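Local coordinates for ABC transporter periplasmic peptide-binding protein (Pseudoalteromonas, PDB 4QFL) that binds dipeptides in the bacterial periplasm, here Ala-Phe, and probably delivers them to an ABC transporter for uptake, at residues 32-37 with 251-256; 130-135 with 189-194; 320-325 with 394-399; 468-473 with 488-493. One frame throughout, in Å; residues are numbered along the deposited sequence.

Contact 1 of 4, residues 32-37 with 251-256; sequences VYCAEA and TTRIAK
Cys34 and Arg253 meet in a buried helix-on-sheet contact, where helix 250-258 lies over strand 30-35 between its parallel neighbours 241-246 and 264-266. The short axes run nearly antiparallel at 163°, 9.1 Å apart. Arg253 does most of the reaching. Its CD lies 3.6 Å from Cys34 O and touches Cys34 CB as well, then the chain bends at chi3 (-61°) and lays the guanidinium flat under Glu36, whose CB sits 3.5 Å above the centre of that plane. The group does not turn freely, since NE, NH1 and NH2 are hydrogen-bonded to the backbone oxygens of Ala266, Thr247 and His267 in turn. With the side chain cut back to an alanine, those three carbonyl oxygens would probably lose this donor, and Glu36 CB the surface it rests on. Glu36 turns its carboxylate the other way, to a salt bridge with Arg383 of the phenylalanine pocket, so this corner lies one residue behind the dipeptide site. At the other end Cys34 SG, in its disulfide with Cys262, lies 3.8 Å from Lys256 CD, alongside an extended chain that carries NZ on to Asp245. The helix thus joins two parallel strands and packs along a third between them, consistent with the alpha/beta lobes of periplasmic binding proteins.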
# COMPACT_ATOMS: atom_id res chain seq x y z
N VAL A 32 14.00 -14.25 -12.04
CA VAL A 32 14.66 -13.12 -11.38
C VAL A 32 13.85 -11.83 -11.55
O VAL A 32 13.60 -11.37 -12.66
CB VAL A 32 16.08 -12.91 -11.90
CG1 VAL A 32 16.73 -11.74 -11.19
CG2 VAL A 32 16.91 -14.18 -11.69
N TYR A 33 13.42 -11.28 -10.42
CA TYR A 33 12.55 -10.12 -10.35
C TYR A 33 13.39 -8.93 -9.88
O TYR A 33 14.02 -8.98 -8.83
CB TYR A 33 11.44 -10.42 -9.34
CG TYR A 33 10.38 -9.35 -9.16
CD1 TYR A 33 10.63 -8.21 -8.40
CD2 TYR A 33 9.11 -9.51 -9.70
CE1 TYR A 33 9.65 -7.24 -8.21
CE2 TYR A 33 8.12 -8.55 -9.52
CZ TYR A 33 8.40 -7.42 -8.77
OH TYR A 33 7.42 -6.46 -8.58
N CYS A 34 13.41 -7.86 -10.68
CA CYS A 34 14.12 -6.63 -10.33
C CYS A 34 13.24 -5.75 -9.47
O CYS A 34 12.30 -5.14 -9.98
CB CYS A 34 14.54 -5.84 -11.57
SG CYS A 34 16.28 -6.03 -12.06
N ALA A 35 13.58 -5.67 -8.19
CA ALA A 35 12.79 -4.95 -7.19
C ALA A 35 13.32 -3.55 -6.89
O ALA A 35 14.53 -3.33 -6.87
CB ALA A 35 12.74 -5.76 -5.91
N GLU A 36 12.42 -2.61 -6.66
CA GLU A 36 12.80 -1.22 -6.49
C GLU A 36 13.30 -0.85 -5.08
O GLU A 36 13.80 0.25 -4.86
CB GLU A 36 11.66 -0.29 -6.93
CG GLU A 36 10.50 -0.13 -5.93
CD GLU A 36 9.42 -1.19 -6.08
OE1 GLU A 36 9.66 -2.22 -6.76
OE2 GLU A 36 8.33 -0.99 -5.52
N ALA A 37 13.16 -1.76 -4.11
CA ALA A 37 13.62 -1.45 -2.76
C ALA A 37 13.81 -2.69 -1.91
O ALA A 37 13.28 -3.75 -2.19
CB ALA A 37 12.68 -0.48 -2.07
N THR A 251 16.56 3.20 -13.97
CA THR A 251 17.16 2.93 -15.26
C THR A 251 18.03 1.67 -15.24
O THR A 251 18.16 0.97 -16.25
CB THR A 251 17.94 4.15 -15.78
OG1 THR A 251 18.99 4.49 -14.86
CG2 THR A 251 17.00 5.34 -15.91
N THR A 252 18.60 1.35 -14.08
CA THR A 252 19.37 0.13 -13.93
C THR A 252 18.47 -1.11 -14.04
O THR A 252 18.89 -2.15 -14.55
CB THR A 252 20.13 0.10 -12.59
OG1 THR A 252 20.97 1.26 -12.51
CG2 THR A 252 21.00 -1.14 -12.47
N ARG A 253 17.24 -1.01 -13.54
CA ARG A 253 16.30 -2.12 -13.67
C ARG A 253 15.96 -2.31 -15.14
O ARG A 253 15.84 -3.43 -15.61
CB ARG A 253 15.04 -1.88 -12.84
CG ARG A 253 15.33 -1.80 -11.32
CD ARG A 253 14.07 -2.05 -10.49
NE ARG A 253 13.02 -1.07 -10.75
CZ ARG A 253 13.02 0.17 -10.28
NH1 ARG A 253 14.02 0.58 -9.50
NH2 ARG A 253 12.03 0.99 -10.57
N ILE A 254 15.85 -1.20 -15.87
CA ILE A 254 15.66 -1.27 -17.31
C ILE A 254 16.87 -1.95 -17.95
O ILE A 254 16.72 -2.87 -18.75
CB ILE A 254 15.49 0.13 -17.93
CG1 ILE A 254 14.28 0.84 -17.35
CG2 ILE A 254 15.35 0.04 -19.47
CD1 ILE A 254 12.99 0.24 -17.77
N ALA A 255 18.06 -1.48 -17.60
CA ALA A 255 19.29 -2.04 -18.14
C ALA A 255 19.34 -3.55 -17.90
O ALA A 255 19.74 -4.32 -18.79
CB ALA A 255 20.49 -1.36 -17.52
N LYS A 256 18.93 -3.99 -16.71
CA LYS A 256 18.98 -5.41 -16.36
C LYS A 256 17.95 -6.27 -17.07
O LYS A 256 18.18 -7.45 -17.27
CB LYS A 256 18.87 -5.60 -14.86
CG LYS A 256 20.11 -5.17 -14.13
CD LYS A 256 19.96 -5.33 -12.63
CE LYS A 256 21.30 -5.17 -11.94
NZ LYS A 256 21.18 -5.39 -10.49

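Contact 2 of 4, residues 130-135 with 189-194; sequences NPYHFV and EYAMAL
Tyr132 projects from a pair of overlapping type I beta turns, Asn130 to His133 and Tyr132 to Val135, and plants the end of its ring against helix 188-196. The first turn is also braced as an Asx turn, with Asn130 OD1 accepting from Tyr132 N at 2.7 Å. On the helix the hollow is shallow: Ala191 forms its floor, with CB 3.7 Å from Tyr132 CE1, while Leu194, one turn further on, brings CB to 3.6 Å from Tyr132 OH. Met192 starts out pointing away from the loop, but bends at chi2 (-41°) and again at chi3, which swings its methyl back. CE then fills the notch between the two loop residues, 4.0 Å from Tyr132 CE1 and 4.2 Å from Pro131 CG, with the Pro131 and Met192 side chains crossing at about a right angle. Phe120 of helix 115-126 and Phe203 also meet the tyrosine ring, and Tyr190 of helix 188-196 meets Phe203 in turn, so loops and both helices share one aromatic cluster. Within it the buried phenol is anchored by a short bond: Tyr132 OH donates to Ala191 O at 2.6 Å, meeting a lone pair of the oxygen within the plane of its carbonyl, at a C=O...O angle of 123°.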
# COMPACT_ATOMS: atom_id res chain seq x y z
N ASN A 130 -0.96 -10.88 24.01
CA ASN A 130 -0.30 -11.73 23.04
C ASN A 130 1.20 -11.54 23.18
O ASN A 130 1.69 -10.43 23.17
CB ASN A 130 -0.78 -11.41 21.62
CG ASN A 130 -0.17 -12.33 20.58
OD1 ASN A 130 1.06 -12.43 20.48
ND2 ASN A 130 -1.01 -13.01 19.82
N PRO A 131 1.94 -12.64 23.33
CA PRO A 131 3.37 -12.52 23.64
C PRO A 131 4.14 -11.85 22.52
O PRO A 131 5.30 -11.49 22.71
CB PRO A 131 3.81 -13.97 23.80
CG PRO A 131 2.83 -14.75 23.01
CD PRO A 131 1.53 -14.05 23.18
N TYR A 132 3.51 -11.67 21.37
CA TYR A 132 4.18 -11.04 20.25
C TYR A 132 3.65 -9.63 19.97
O TYR A 132 4.13 -8.94 19.07
CB TYR A 132 4.06 -11.91 19.01
CG TYR A 132 5.10 -12.99 18.96
CD1 TYR A 132 4.98 -14.15 19.71
CD2 TYR A 132 6.22 -12.83 18.17
CE1 TYR A 132 5.95 -15.14 19.67
CE2 TYR A 132 7.20 -13.80 18.11
CZ TYR A 132 7.06 -14.95 18.86
OH TYR A 132 8.06 -15.90 18.77
N HIS A 133 2.68 -9.21 20.76
CA HIS A 133 2.10 -7.89 20.57
C HIS A 133 3.17 -6.81 20.50
O HIS A 133 3.13 -5.94 19.64
CB HIS A 133 1.09 -7.55 21.66
CG HIS A 133 0.43 -6.23 21.46
ND1 HIS A 133 -0.37 -5.96 20.37
CD2 HIS A 133 0.46 -5.09 22.19
CE1 HIS A 133 -0.81 -4.72 20.45
NE2 HIS A 133 -0.32 -4.17 21.54
N PHE A 134 4.13 -6.88 21.42
CA PHE A 134 5.17 -5.86 21.50
C PHE A 134 6.50 -6.26 20.85
O PHE A 134 7.52 -5.59 21.04
CB PHE A 134 5.42 -5.47 22.96
CG PHE A 134 4.24 -4.83 23.63
CD1 PHE A 134 3.87 -3.54 23.31
CD2 PHE A 134 3.54 -5.50 24.61
CE1 PHE A 134 2.78 -2.95 23.94
CE2 PHE A 134 2.46 -4.92 25.24
CZ PHE A 134 2.08 -3.64 24.91
N VAL A 135 6.50 -7.33 20.07
CA VAL A 135 7.73 -7.76 19.41
C VAL A 135 8.04 -6.86 18.23
O VAL A 135 7.14 -6.36 17.56
CB VAL A 135 7.67 -9.21 18.94
CG1 VAL A 135 8.77 -9.49 17.93
CG2 VAL A 135 7.77 -10.13 20.12
N GLU A 189 2.90 -22.28 15.90
CA GLU A 189 3.91 -23.23 16.36
C GLU A 189 5.31 -22.64 16.24
O GLU A 189 6.11 -22.74 17.16
CB GLU A 189 3.82 -24.56 15.62
CG GLU A 189 4.85 -25.56 16.13
CD GLU A 189 4.73 -26.92 15.47
OE1 GLU A 189 4.07 -27.01 14.41
OE2 GLU A 189 5.29 -27.90 16.02
N TYR A 190 5.61 -22.02 15.11
CA TYR A 190 6.89 -21.36 14.92
C TYR A 190 7.05 -20.30 16.00
O TYR A 190 8.07 -20.25 16.69
CB TYR A 190 6.96 -20.73 13.53
CG TYR A 190 8.27 -20.05 13.17
CD1 TYR A 190 9.49 -20.62 13.52
CD2 TYR A 190 8.27 -18.87 12.47
CE1 TYR A 190 10.68 -20.00 13.18
CE2 TYR A 190 9.45 -18.24 12.13
CZ TYR A 190 10.65 -18.81 12.49
OH TYR A 190 11.83 -18.18 12.14
N ALA A 191 6.04 -19.46 16.15
CA ALA A 191 6.10 -18.37 17.12
C ALA A 191 6.34 -18.85 18.55
O ALA A 191 7.12 -18.27 19.28
CB ALA A 191 4.85 -17.53 17.06
N MET A 192 5.65 -19.92 18.94
CA MET A 192 5.79 -20.49 20.27
C MET A 192 7.14 -21.18 20.46
O MET A 192 7.70 -21.20 21.55
CB MET A 192 4.64 -21.47 20.55
CG MET A 192 3.30 -20.80 20.75
SD MET A 192 3.45 -19.29 21.75
CE MET A 192 3.32 -18.03 20.49
N ALA A 193 7.66 -21.74 19.37
CA ALA A 193 8.99 -22.35 19.36
C ALA A 193 10.09 -21.31 19.60
O ALA A 193 10.95 -21.49 20.47
CB ALA A 193 9.22 -23.05 18.03
N LEU A 194 10.08 -20.24 18.82
CA LEU A 194 11.04 -19.16 18.99
C LEU A 194 10.98 -18.55 20.39
O LEU A 194 12.01 -18.24 20.99
CB LEU A 194 10.81 -18.09 17.93
CG LEU A 194 11.12 -18.47 16.48
CD1 LEU A 194 10.85 -17.28 15.59
CD2 LEU A 194 12.57 -18.89 16.35

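Contact 3 of 4, residues 320-325 with 394-399; sequences EKIMQA and ELMQSD
No ring, amide or other flat side chain takes part where Leu395 meets Lys321, Ile322 and Ala325; the contact is built from branched and straight aliphatic carbons, so there are neither faces nor edges to match. Two helices, 319-325 and 389-401, run close to antiparallel here, their short axes at 153° and a rather wide 10.8 Å apart. Leu395 fills the gap with its two methyls spread to different partners. CD1 presses on Ala325 CB at 3.6 Å and lies 4.2 Å from Ile322 CG1, the isoleucine and leucine side chains lying alongside and pointing opposite ways. CD2 turns to the lysine. With CG opposite the backbone N and a kink at chi2 (64°), Lys321 curls round this methyl, its CG and CE both 3.9 Å from Leu395 CD2, crossing the leucine at about a right angle. On the inner side Ile322 CD1 reaches Met396 CG at 4.2 Å, and both side chains go on to touch Ile317. Shortening this leucine to an alanine is likely to open a gap between the helices and leave the methylenes of Lys321 and the methyl of Ala325 without their common partner. Beyond the apolar patch, Asp399 OD2 accepts from Asp318 N just ahead of helix 319-325, and Gln397 ties helix 389-401 to strand 406-410. With apolar contacts and no polar bond between the two segments, the fit probably rests on shape and on the burial of carbon surface, to which Lys321, though an exposed residue, contributes its methylenes.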
# COMPACT_ATOMS: atom_id res chain seq x y z
N GLU A 320 -1.16 20.43 -16.08
CA GLU A 320 -1.22 19.87 -17.42
C GLU A 320 0.16 19.60 -17.99
O GLU A 320 0.33 18.74 -18.86
CB GLU A 320 -2.06 20.76 -18.34
CG GLU A 320 -3.57 20.65 -18.08
CD GLU A 320 -4.12 19.26 -18.40
OE1 GLU A 320 -3.61 18.62 -19.35
OE2 GLU A 320 -5.06 18.80 -17.71
N LYS A 321 1.16 20.31 -17.48
CA LYS A 321 2.54 20.11 -17.88
C LYS A 321 3.11 18.87 -17.19
O LYS A 321 3.98 18.19 -17.73
CB LYS A 321 3.38 21.33 -17.52
CG LYS A 321 4.89 21.14 -17.67
CD LYS A 321 5.27 20.89 -19.11
CE LYS A 321 6.76 20.91 -19.28
NZ LYS A 321 7.14 20.74 -20.71
N ILE A 322 2.61 18.60 -15.98
CA ILE A 322 2.97 17.39 -15.26
C ILE A 322 2.37 16.16 -15.91
O ILE A 322 3.03 15.12 -16.04
CB ILE A 322 2.56 17.47 -13.78
CG1 ILE A 322 3.51 18.40 -13.02
CG2 ILE A 322 2.57 16.08 -13.14
CD1 ILE A 322 3.09 18.68 -11.60
N MET A 323 1.12 16.27 -16.36
CA MET A 323 0.45 15.16 -17.05
C MET A 323 1.23 14.67 -18.26
O MET A 323 1.11 13.51 -18.66
CB MET A 323 -0.97 15.54 -17.45
CG MET A 323 -1.89 15.83 -16.25
SD MET A 323 -1.74 14.64 -14.89
CE MET A 323 -2.49 13.17 -15.57
N GLN A 324 2.03 15.55 -18.83
CA GLN A 324 2.84 15.18 -19.98
C GLN A 324 4.28 14.89 -19.60
O GLN A 324 4.80 13.84 -19.92
CB GLN A 324 2.77 16.25 -21.08
CG GLN A 324 1.56 16.10 -22.01
CD GLN A 324 0.24 15.96 -21.24
OE1 GLN A 324 -0.31 14.87 -21.14
NE2 GLN A 324 -0.26 17.08 -20.70
N ALA A 325 4.92 15.83 -18.92
CA ALA A 325 6.33 15.66 -18.59
C ALA A 325 6.57 14.48 -17.66
O ALA A 325 7.56 13.79 -17.81
CB ALA A 325 6.88 16.94 -17.97
N GLU A 394 10.77 19.09 -9.50
CA GLU A 394 11.49 20.10 -10.25
C GLU A 394 10.55 20.99 -11.07
O GLU A 394 10.75 22.20 -11.16
CB GLU A 394 12.56 19.46 -11.14
CG GLU A 394 13.68 18.80 -10.35
CD GLU A 394 14.54 17.86 -11.19
OE1 GLU A 394 14.23 17.63 -12.38
OE2 GLU A 394 15.53 17.34 -10.65
N LEU A 395 9.51 20.40 -11.65
CA LEU A 395 8.55 21.20 -12.38
C LEU A 395 7.84 22.16 -11.43
O LEU A 395 7.63 23.34 -11.76
CB LEU A 395 7.54 20.32 -13.12
CG LEU A 395 8.10 19.64 -14.37
CD1 LEU A 395 7.36 18.36 -14.69
CD2 LEU A 395 8.08 20.59 -15.58
N MET A 396 7.47 21.68 -10.25
CA MET A 396 6.78 22.51 -9.27
C MET A 396 7.69 23.60 -8.71
O MET A 396 7.25 24.71 -8.44
CB MET A 396 6.22 21.65 -8.14
CG MET A 396 5.13 20.69 -8.59
SD MET A 396 4.79 19.48 -7.30
CE MET A 396 3.01 19.60 -7.22
N GLN A 397 8.97 23.26 -8.56
CA GLN A 397 10.00 24.21 -8.15
C GLN A 397 10.03 25.42 -9.09
O GLN A 397 9.99 26.57 -8.65
CB GLN A 397 11.35 23.49 -8.12
CG GLN A 397 12.56 24.36 -7.86
CD GLN A 397 13.83 23.54 -7.69
OE1 GLN A 397 14.34 22.93 -8.64
NE2 GLN A 397 14.35 23.51 -6.47
N SER A 398 10.07 25.16 -10.39
CA SER A 398 9.96 26.22 -11.39
C SER A 398 8.65 27.00 -11.27
O SER A 398 8.64 28.23 -11.29
CB SER A 398 10.10 25.64 -12.79
OG SER A 398 9.53 26.51 -13.76
N ASP A 399 7.53 26.28 -11.17
CA ASP A 399 6.22 26.93 -11.09
C ASP A 399 6.11 27.89 -9.91
O ASP A 399 5.59 29.00 -10.06
CB ASP A 399 5.09 25.91 -10.99
CG ASP A 399 4.75 25.28 -12.32
OD1 ASP A 399 5.18 25.82 -13.36
OD2 ASP A 399 4.05 24.24 -12.32

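Contact 4 of 4, residues 468-473 with 488-493; sequences DLLLTK and DAAQSM
An antiparallel helical hairpin is formed by helices 465-475 and 480-497, and Leu470 carries most of the contact across it, meeting Ala489, Ala490 and Met493. The short axes are 9.4 Å apart at 160°, and the CA atoms of Leu470 and Ala490 come within 6.5 Å, an approach consistent with the small size of the two alanines. Leu470 straddles Ala489, with CD1 3.8 Å and CD2 3.9 Å from Ala489 CB. The same CD1 drops onto the helix backbone, 3.7 Å from Ala490 N, and so rests on the main chain as well as on side chains. From one turn further along, Met493 closes over this methyl: its chain stays extended through chi2 and folds at chi3 (-63°), which brings CE to 3.5 Å from Leu470 CD1. Leu471 adds a looser touch, CD2 to Ala490 CB at 4.5 Å, on the side turned to Phe444. Phe467 of the first helix also meets Ala490 and Met493, while Tyr486 touches Leu470, so aromatic rings extend the apolar seam. The polar groups work on other faces: Gln491 binds Ser336, Ala344 and Glu346, and Asp468 accepts from the backbone N of Cys450, whose disulfide partner is Cys463. Joined by apolar side chains resting on each other and on the helix backbone, these two segments lack any directional bond between them, and their spacing probably follows from a large residue set against small ones.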
# COMPACT_ATOMS: atom_id res chain seq x y z
N ASP A 468 -13.27 12.51 10.21
CA ASP A 468 -13.27 11.12 10.67
C ASP A 468 -14.67 10.63 10.94
O ASP A 468 -15.00 9.46 10.73
CB ASP A 468 -12.45 10.97 11.96
CG ASP A 468 -10.96 11.02 11.73
OD1 ASP A 468 -10.53 11.39 10.61
OD2 ASP A 468 -10.21 10.70 12.68
N LEU A 469 -15.50 11.54 11.43
CA LEU A 469 -16.88 11.21 11.73
C LEU A 469 -17.59 10.78 10.45
O LEU A 469 -18.40 9.85 10.46
CB LEU A 469 -17.60 12.39 12.38
CG LEU A 469 -18.98 12.07 12.93
CD1 LEU A 469 -18.91 10.85 13.84
CD2 LEU A 469 -19.50 13.26 13.68
N LEU A 470 -17.30 11.45 9.34
CA LEU A 470 -17.84 11.02 8.06
C LEU A 470 -17.42 9.59 7.75
O LEU A 470 -18.21 8.80 7.24
CB LEU A 470 -17.36 11.94 6.93
CG LEU A 470 -17.93 13.36 6.89
CD1 LEU A 470 -17.24 14.21 5.83
CD2 LEU A 470 -19.43 13.30 6.66
N LEU A 471 -16.17 9.26 8.06
CA LEU A 471 -15.66 7.93 7.77
C LEU A 471 -16.37 6.88 8.61
O LEU A 471 -16.73 5.80 8.14
CB LEU A 471 -14.14 7.88 7.99
CG LEU A 471 -13.27 8.91 7.25
CD1 LEU A 471 -11.80 8.58 7.40
CD2 LEU A 471 -13.62 8.97 5.78
N THR A 472 -16.60 7.21 9.88
CA THR A 472 -17.26 6.29 10.79
C THR A 472 -18.69 5.99 10.37
O THR A 472 -19.13 4.84 10.39
CB THR A 472 -17.27 6.89 12.19
OG1 THR A 472 -15.91 7.06 12.61
CG2 THR A 472 -17.98 5.95 13.16
N LYS A 473 -19.42 7.03 9.98
CA LYS A 473 -20.80 6.86 9.56
C LYS A 473 -20.89 5.99 8.31
O LYS A 473 -21.77 5.14 8.19
CB LYS A 473 -21.47 8.22 9.37
CG LYS A 473 -21.46 9.06 10.64
CD LYS A 473 -22.20 10.37 10.48
CE LYS A 473 -22.26 11.12 11.81
NZ LYS A 473 -23.18 12.28 11.74
N ASP A 488 -19.07 11.08 -0.47
CA ASP A 488 -19.20 12.34 -1.20
C ASP A 488 -18.77 13.51 -0.33
O ASP A 488 -18.00 14.38 -0.76
CB ASP A 488 -20.64 12.56 -1.67
CG ASP A 488 -21.02 11.68 -2.83
OD1 ASP A 488 -20.11 11.14 -3.47
OD2 ASP A 488 -22.23 11.54 -3.12
N ALA A 489 -19.28 13.55 0.90
CA ALA A 489 -18.98 14.67 1.77
C ALA A 489 -17.49 14.67 2.09
O ALA A 489 -16.88 15.73 2.25
CB ALA A 489 -19.83 14.58 3.05
N ALA A 490 -16.91 13.47 2.17
CA ALA A 490 -15.50 13.33 2.51
C ALA A 490 -14.61 13.88 1.40
O ALA A 490 -13.62 14.57 1.66
CB ALA A 490 -15.16 11.88 2.78
N GLN A 491 -14.96 13.57 0.16
CA GLN A 491 -14.17 14.04 -0.97
C GLN A 491 -14.21 15.55 -1.03
O GLN A 491 -13.20 16.20 -1.32
CB GLN A 491 -14.68 13.44 -2.28
CG GLN A 491 -14.39 11.97 -2.41
CD GLN A 491 -15.15 11.32 -3.55
OE1 GLN A 491 -14.68 11.30 -4.68
NE2 GLN A 491 -16.32 10.79 -3.25
N SER A 492 -15.38 16.12 -0.76
CA SER A 492 -15.55 17.57 -0.79
C SER A 492 -14.70 18.29 0.26
O SER A 492 -14.09 19.34 -0.02
CB SER A 492 -17.02 17.93 -0.62
OG SER A 492 -17.76 17.52 -1.75
N MET A 493 -14.66 17.72 1.46
CA MET A 493 -13.93 18.31 2.57
C MET A 493 -12.45 18.35 2.26
O MET A 493 -11.77 19.34 2.53
CB MET A 493 -14.20 17.53 3.85
CG MET A 493 -13.79 18.28 5.11
SD MET A 493 -14.21 17.45 6.65
CE MET A 493 -15.99 17.42 6.55

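How the contacts relate
From the N terminus, strand 30-35 packs against helix 250-258 in contact 1, closing a loop of more than two hundred residues. Contact 2 falls wholly within that loop, joining the 130-135 turns to helix 188-196, its centre about 35 Å from that of contact 1. The chain then moves on: contact 3 closes a shorter loop between helices 319-325 and 389-401, and contact 4 the tightest, a hairpin with 14 intervening residues. Contacts 1, 3 and 4 follow in series and none cross. No two touch; contacts 2 and 3, on opposite sides of the chain's centre, lie farthest apart, 49 Å between centres. Contact 1 reaches the peptide pocket through the salt bridge of Glu36 with Arg383.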